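Local coordinates for protein quinoline 2-oxidoreductase medium subunit (Pseudomonas putida, PDB 1T3Q) that binds FAD as the medium, flavin-carrying subunit of a molybdenum hydroxylase that oxidises quinoline, where it probably takes part in electron transfer, at residues I68-A73 / R168-I173; F60-S65 / D83-K88. One frame throughout, in Å; residues are numbered along the deposited sequence.

Contact 1: residues I68-A73 / R168-I173; sequences ILSVGA and RVEIPI
L69 and I171 face each other as a hydrogen-bonded pair of antiparallel strands, each using both its N-H and its C=O on the other. The N-H of I171 reaches L69 O at 2.7 Å, lying in the carbonyl plane, whereas the return bond from L69 N to I171 O, 2.8 Å long, comes in tilted 25° from that plane. Two residues on, V71 and V169 repeat the exchange. V71 N meets V169 O at 2.8 Å and almost perfectly straight, 178° at the hydrogen, and V169 N answers V71 O at the same length. Four bonds thus satisfy both backbone groups of L69, V71, V169 and I171, while S70 and G72 bond to S63 and E61 of the neighbouring strand. L69 O also takes a CA-H...O contact from E170, 3.3 Å from its CA.

The strand faces differ in character. On the face of S70, R168 and E170, charge is paired along one strand: R168 NE gives a nearly linear bond to E170 OE1 at 2.9 Å, which is also a salt bridge. The carboxylate oxygen lies practically in the guanidinium plane and is met on its anti side, the donor standing somewhat out of the carboxylate plane. NH1 and NH2 find partners outside the two strands. R168 CG sits between its backbone N and carbonyl carbon (chi1 62°), and from there the extended chain carries CD past S70 OG, 3.3 Å away. On the other face L69, V71, V169 and I171 are all buried and apolar.

The pairing joins the middle strand of the five-stranded antiparallel sheet, 165-172, to 68-72. Strand 62-65 flanks 68-72 and strand 134-139 flanks 165-172; helices 84-89, 111-117 and 123-130 cover the apolar face, and A73 touches the FAD.

Contact 2: residues F60-S65 / D83-K88; sequences FEISQS and DPTVAK
I62, on strand 62-65, lays its CD1 methyl against the carboxylate of D83, 3.7 Å from CG, the two side chains approaching from opposite directions. With CG1 anti to the carbonyl carbon (chi1 -67°), CG2 is left opposite the backbone N and faces the first turn of helix 84-89, where it lies 4.0 Å from V86 CG2 and 4.1 Å from T85 CB. The isoleucine therefore spans the start of the helix: both methyls touch D83 and V86, CD1 lying chiefly on the carboxylate and CG2 reaching on to T85, while the V86 side chain crosses it at about a right angle.

D83 is the N-cap of this helix, which packs here against the outermost strand of the antiparallel sheet in the FAD-binding domain. Its OD1 accepts the amide of V86 at 2.9 Å through the anti lone pair, and the helix begins in earnest with A87 N bonding to D83 O. Held by this bond, the carboxylate lies where the helix end would probably favour its negative charge, and I62 shields part of it. T85 extends the contact along strand 62-65: its CG2 methyl, anti to the backbone N, comes within 4.2 Å of Q64 CB.

Beside these contacts, V86 turns its buried side chain to L69 of strand 68-72 and to L93 and P94 of helix 92-97, and I62 also packs on L69 and on R79 of helix 77-82.

How the contacts relate
Contacts 1 and 2 lie with their centres about 8 Å apart, on the same side of the chain's centre and within the FAD-binding domain. Along the chain they interlock: 60-65 comes first, then 68-73, then 83-88, and much later 168-173. Strands 62-65 and 68-72 are consecutive neighbours in the sheet, joined by probable hydrogen bonds from S70 N to S63 O and from G72 N to E61 O. Contact 1 thus ties this edge hairpin to strand 165-172, from late in the domain, while contact 2 seats helix 84-89 against its outermost strand. The FAD lies beside contact 1, at A73, and about 14 Å from the side chain of I62 in contact 2.

Contact 1: residues I68-A73 / R168-I173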
loop_
_atom_site.group_PDB
_atom_site.type_symbol
_atom_site.label_atom_id
_atom_site.label_comp_id
_atom_site.label_asym_id
_atom_site.label_seq_id
_atom_site.Cartn_x
_atom_site.Cartn_y
_atom_site.Cartn_z
ATOM N N ILE C 68 -23.074 50.972 33.747
ATOM C CA ILE C 68 -22.102 49.880 33.798
ATOM C C ILE C 68 -22.386 48.722 32.842
ATOM O O ILE C 68 -23.515 48.242 32.728
ATOM C CB ILE C 68 -21.941 49.348 35.242
ATOM C CG1 ILE C 68 -21.999 47.823 35.278
ATOM C CG2 ILE C 68 -22.991 49.951 36.136
ATOM C CD1 ILE C 68 -21.806 47.269 36.672
ATOM N N LEU C 69 -21.335 48.285 32.158
ATOM C CA LEU C 69 -21.413 47.201 31.190
ATOM C C LEU C 69 -21.080 45.893 31.891
ATOM O O LEU C 69 -20.037 45.784 32.533
ATOM C CB LEU C 69 -20.407 47.459 30.067
ATOM C CG LEU C 69 -20.531 46.763 28.713
ATOM C CD1 LEU C 69 -19.123 46.463 28.233
ATOM C CD2 LEU C 69 -21.350 45.486 28.799
ATOM N N SER C 70 -21.978 44.917 31.787
ATOM C CA SER C 70 -21.764 43.614 32.400
ATOM C C SER C 70 -21.418 42.597 31.309
ATOM O O SER C 70 -22.201 42.372 30.382
ATOM C CB SER C 70 -23.020 43.167 33.157
ATOM O OG SER C 70 -22.819 41.905 33.777
ATOM N N VAL C 71 -20.234 41.998 31.413
ATOM C CA VAL C 71 -19.787 41.002 30.438
ATOM C C VAL C 71 -19.534 39.671 31.139
ATOM O O VAL C 71 -18.736 39.599 32.071
ATOM C CB VAL C 71 -18.485 41.450 29.735
ATOM C CG1 VAL C 71 -18.070 40.415 28.689
ATOM C CG2 VAL C 71 -18.683 42.807 29.088
ATOM N N GLY C 72 -20.227 38.629 30.689
ATOM C CA GLY C 72 -20.075 37.313 31.284
ATOM C C GLY C 72 -18.705 36.720 31.016
ATOM O O GLY C 72 -18.082 37.022 30.001
ATOM N N ALA C 73 -18.243 35.870 31.928
ATOM C CA ALA C 73 -16.933 35.239 31.807
ATOM C C ALA C 73 -16.735 34.419 30.532
ATOM O O ALA C 73 -15.612 34.313 30.032
ATOM C CB ALA C 73 -16.674 34.360 33.027
ATOM N N ARG C 168 -18.639 37.082 36.028
ATOM C CA ARG C 168 -18.784 38.196 35.108
ATOM C C ARG C 168 -17.896 39.346 35.527
ATOM O O ARG C 168 -17.351 39.363 36.629
ATOM C CB ARG C 168 -20.240 38.673 35.059
ATOM C CG ARG C 168 -20.761 39.200 36.387
ATOM C CD ARG C 168 -22.110 39.896 36.235
ATOM N NE ARG C 168 -22.546 40.468 37.506
ATOM C CZ ARG C 168 -22.962 39.748 38.543
ATOM N NH1 ARG C 168 -23.330 40.351 39.663
ATOM N NH2 ARG C 168 -23.028 38.427 38.455
ATOM N N VAL C 169 -17.744 40.296 34.617
ATOM C CA VAL C 169 -16.943 41.472 34.861
ATOM C C VAL C 169 -17.851 42.656 34.603
ATOM O O VAL C 169 -18.570 42.691 33.605
ATOM C CB VAL C 169 -15.746 41.553 33.899
ATOM C CG1 VAL C 169 -14.959 42.825 34.168
ATOM C CG2 VAL C 169 -14.863 40.328 34.064
ATOM N N GLU C 170 -17.838 43.613 35.518
ATOM C CA GLU C 170 -18.656 44.797 35.355
ATOM C C GLU C 170 -17.723 45.974 35.134
ATOM O O GLU C 170 -16.886 46.287 35.977
ATOM C CB GLU C 170 -19.555 44.995 36.581
ATOM C CG GLU C 170 -20.658 43.932 36.667
ATOM C CD GLU C 170 -21.692 44.191 37.754
ATOM O OE1 GLU C 170 -22.597 43.346 37.911
ATOM O OE2 GLU C 170 -21.607 45.228 38.447
ATOM N N ILE C 171 -17.856 46.598 33.970
ATOM C CA ILE C 171 -17.019 47.729 33.598
ATOM C C ILE C 171 -17.794 49.035 33.635
ATOM O O ILE C 171 -18.796 49.188 32.937
ATOM C CB ILE C 171 -16.465 47.567 32.168
ATOM C CG1 ILE C 171 -15.824 46.189 32.007
ATOM C CG2 ILE C 171 -15.444 48.660 31.878
ATOM C CD1 ILE C 171 -15.360 45.900 30.595
ATOM N N PRO C 172 -17.343 49.994 34.457
ATOM C CA PRO C 172 -18.036 51.281 34.536
ATOM C C PRO C 172 -17.870 51.997 33.202
ATOM O O PRO C 172 -16.762 52.066 32.671
ATOM C CB PRO C 172 -17.292 52.009 35.653
ATOM C CG PRO C 172 -16.756 50.898 36.499
ATOM C CD PRO C 172 -16.276 49.913 35.467
ATOM N N ILE C 173 -18.961 52.510 32.645
ATOM C CA ILE C 173 -18.868 53.226 31.382
ATOM C C ILE C 173 -17.939 54.414 31.632
ATOM O O ILE C 173 -18.254 55.314 32.411
ATOM C CB ILE C 173 -20.256 53.708 30.912
ATOM C CG1 ILE C 173 -21.141 52.489 30.625
ATOM C CG2 ILE C 173 -20.116 54.574 29.667
ATOM C CD1 ILE C 173 -22.552 52.828 30.198
#

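Contact 2: residues F60-S65 / D83-K88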
loop_
_atom_site.group_PDB
_atom_site.type_symbol
_atom_site.label_atom_id
_atom_site.label_comp_id
_atom_site.label_asym_id
_atom_site.label_seq_id
_atom_site.Cartn_x
_atom_site.Cartn_y
_atom_site.Cartn_z
ATOM N N PHE C 60 -22.651 33.704 29.463
ATOM C CA PHE C 60 -22.537 34.203 28.095
ATOM C C PHE C 60 -23.251 35.534 27.889
ATOM O O PHE C 60 -23.192 36.111 26.805
ATOM C CB PHE C 60 -23.117 33.181 27.105
ATOM C CG PHE C 60 -22.297 31.928 26.971
ATOM C CD1 PHE C 60 -22.295 30.966 27.976
ATOM C CD2 PHE C 60 -21.489 31.732 25.853
ATOM C CE1 PHE C 60 -21.498 29.828 27.878
ATOM C CE2 PHE C 60 -20.687 30.600 25.743
ATOM C CZ PHE C 60 -20.692 29.645 26.759
ATOM N N GLU C 61 -23.918 36.018 28.931
ATOM C CA GLU C 61 -24.682 37.257 28.844
ATOM C C GLU C 61 -23.885 38.560 28.819
ATOM O O GLU C 61 -22.870 38.709 29.501
ATOM C CB GLU C 61 -25.687 37.335 29.998
ATOM C CG GLU C 61 -26.564 36.106 30.172
ATOM C CD GLU C 61 -27.567 36.269 31.301
ATOM N N ILE C 62 -24.368 39.499 28.013
ATOM C CA ILE C 62 -23.786 40.827 27.903
ATOM C C ILE C 62 -24.968 41.758 28.129
ATOM O O ILE C 62 -26.017 41.588 27.508
ATOM C CB ILE C 62 -23.211 41.114 26.499
ATOM C CG1 ILE C 62 -21.996 40.226 26.224
ATOM C CG2 ILE C 62 -22.819 42.587 26.396
ATOM C CD1 ILE C 62 -21.353 40.485 24.868
ATOM N N SER C 63 -24.812 42.727 29.025
ATOM C CA SER C 63 -25.888 43.666 29.305
ATOM C C SER C 63 -25.348 44.971 29.868
ATOM O O SER C 63 -24.172 45.068 30.233
ATOM C CB SER C 63 -26.883 43.051 30.292
ATOM O OG SER C 63 -26.271 42.793 31.543
ATOM N N GLN C 64 -26.213 45.978 29.924
ATOM C CA GLN C 64 -25.838 47.281 30.453
ATOM C C GLN C 64 -26.915 47.745 31.429
ATOM O O GLN C 64 -28.097 47.447 31.250
ATOM C CB GLN C 64 -25.695 48.296 29.318
ATOM C CG GLN C 64 -26.812 49.325 29.262
ATOM C CD GLN C 64 -26.622 50.326 28.150
ATOM O OE1 GLN C 64 -26.673 49.975 26.973
ATOM N NE2 GLN C 64 -26.395 51.583 28.515
ATOM N N SER C 65 -26.507 48.474 32.461
ATOM C CA SER C 65 -27.451 48.967 33.453
ATOM C C SER C 65 -26.826 50.016 34.359
ATOM O O SER C 65 -25.810 49.766 35.006
ATOM C CB SER C 65 -27.974 47.809 34.306
ATOM O OG SER C 65 -28.873 48.272 35.299
ATOM N N ASP C 83 -19.853 42.800 19.510
ATOM C CA ASP C 83 -21.163 43.044 20.104
ATOM C C ASP C 83 -21.541 44.531 20.148
ATOM O O ASP C 83 -20.750 45.372 20.577
ATOM C CB ASP C 83 -21.221 42.445 21.509
ATOM C CG ASP C 83 -22.542 42.711 22.197
ATOM O OD1 ASP C 83 -22.687 43.792 22.802
ATOM O OD2 ASP C 83 -23.439 41.844 22.121
ATOM N N PRO C 84 -22.767 44.864 19.705
ATOM C CA PRO C 84 -23.302 46.231 19.666
ATOM C C PRO C 84 -23.309 46.927 21.024
ATOM O O PRO C 84 -22.902 48.083 21.141
ATOM C CB PRO C 84 -24.720 46.034 19.128
ATOM C CG PRO C 84 -24.603 44.801 18.300
ATOM C CD PRO C 84 -23.753 43.912 19.169
ATOM N N THR C 85 -23.784 46.224 22.047
ATOM C CA THR C 85 -23.844 46.787 23.388
ATOM C C THR C 85 -22.459 47.208 23.856
ATOM O O THR C 85 -22.261 48.339 24.293
ATOM C CB THR C 85 -24.426 45.778 24.390
ATOM O OG1 THR C 85 -25.728 45.378 23.956
ATOM C CG2 THR C 85 -24.536 46.402 25.771
ATOM N N VAL C 86 -21.498 46.295 23.765
ATOM C CA VAL C 86 -20.137 46.599 24.176
ATOM C C VAL C 86 -19.608 47.786 23.385
ATOM O O VAL C 86 -19.021 48.710 23.944
ATOM C CB VAL C 86 -19.197 45.399 23.936
ATOM C CG1 VAL C 86 -17.757 45.815 24.185
ATOM C CG2 VAL C 86 -19.586 44.246 24.847
ATOM N N ALA C 87 -19.832 47.752 22.076
ATOM C CA ALA C 87 -19.368 48.810 21.192
ATOM C C ALA C 87 -19.857 50.199 21.598
ATOM O O ALA C 87 -19.107 51.172 21.517
ATOM C CB ALA C 87 -19.792 48.509 19.755
ATOM N N LYS C 88 -21.105 50.297 22.043
ATOM C CA LYS C 88 -21.644 51.598 22.421
ATOM C C LYS C 88 -21.286 52.026 23.845
ATOM O O LYS C 88 -21.127 53.216 24.119
ATOM C CB LYS C 88 -23.167 51.617 22.239
#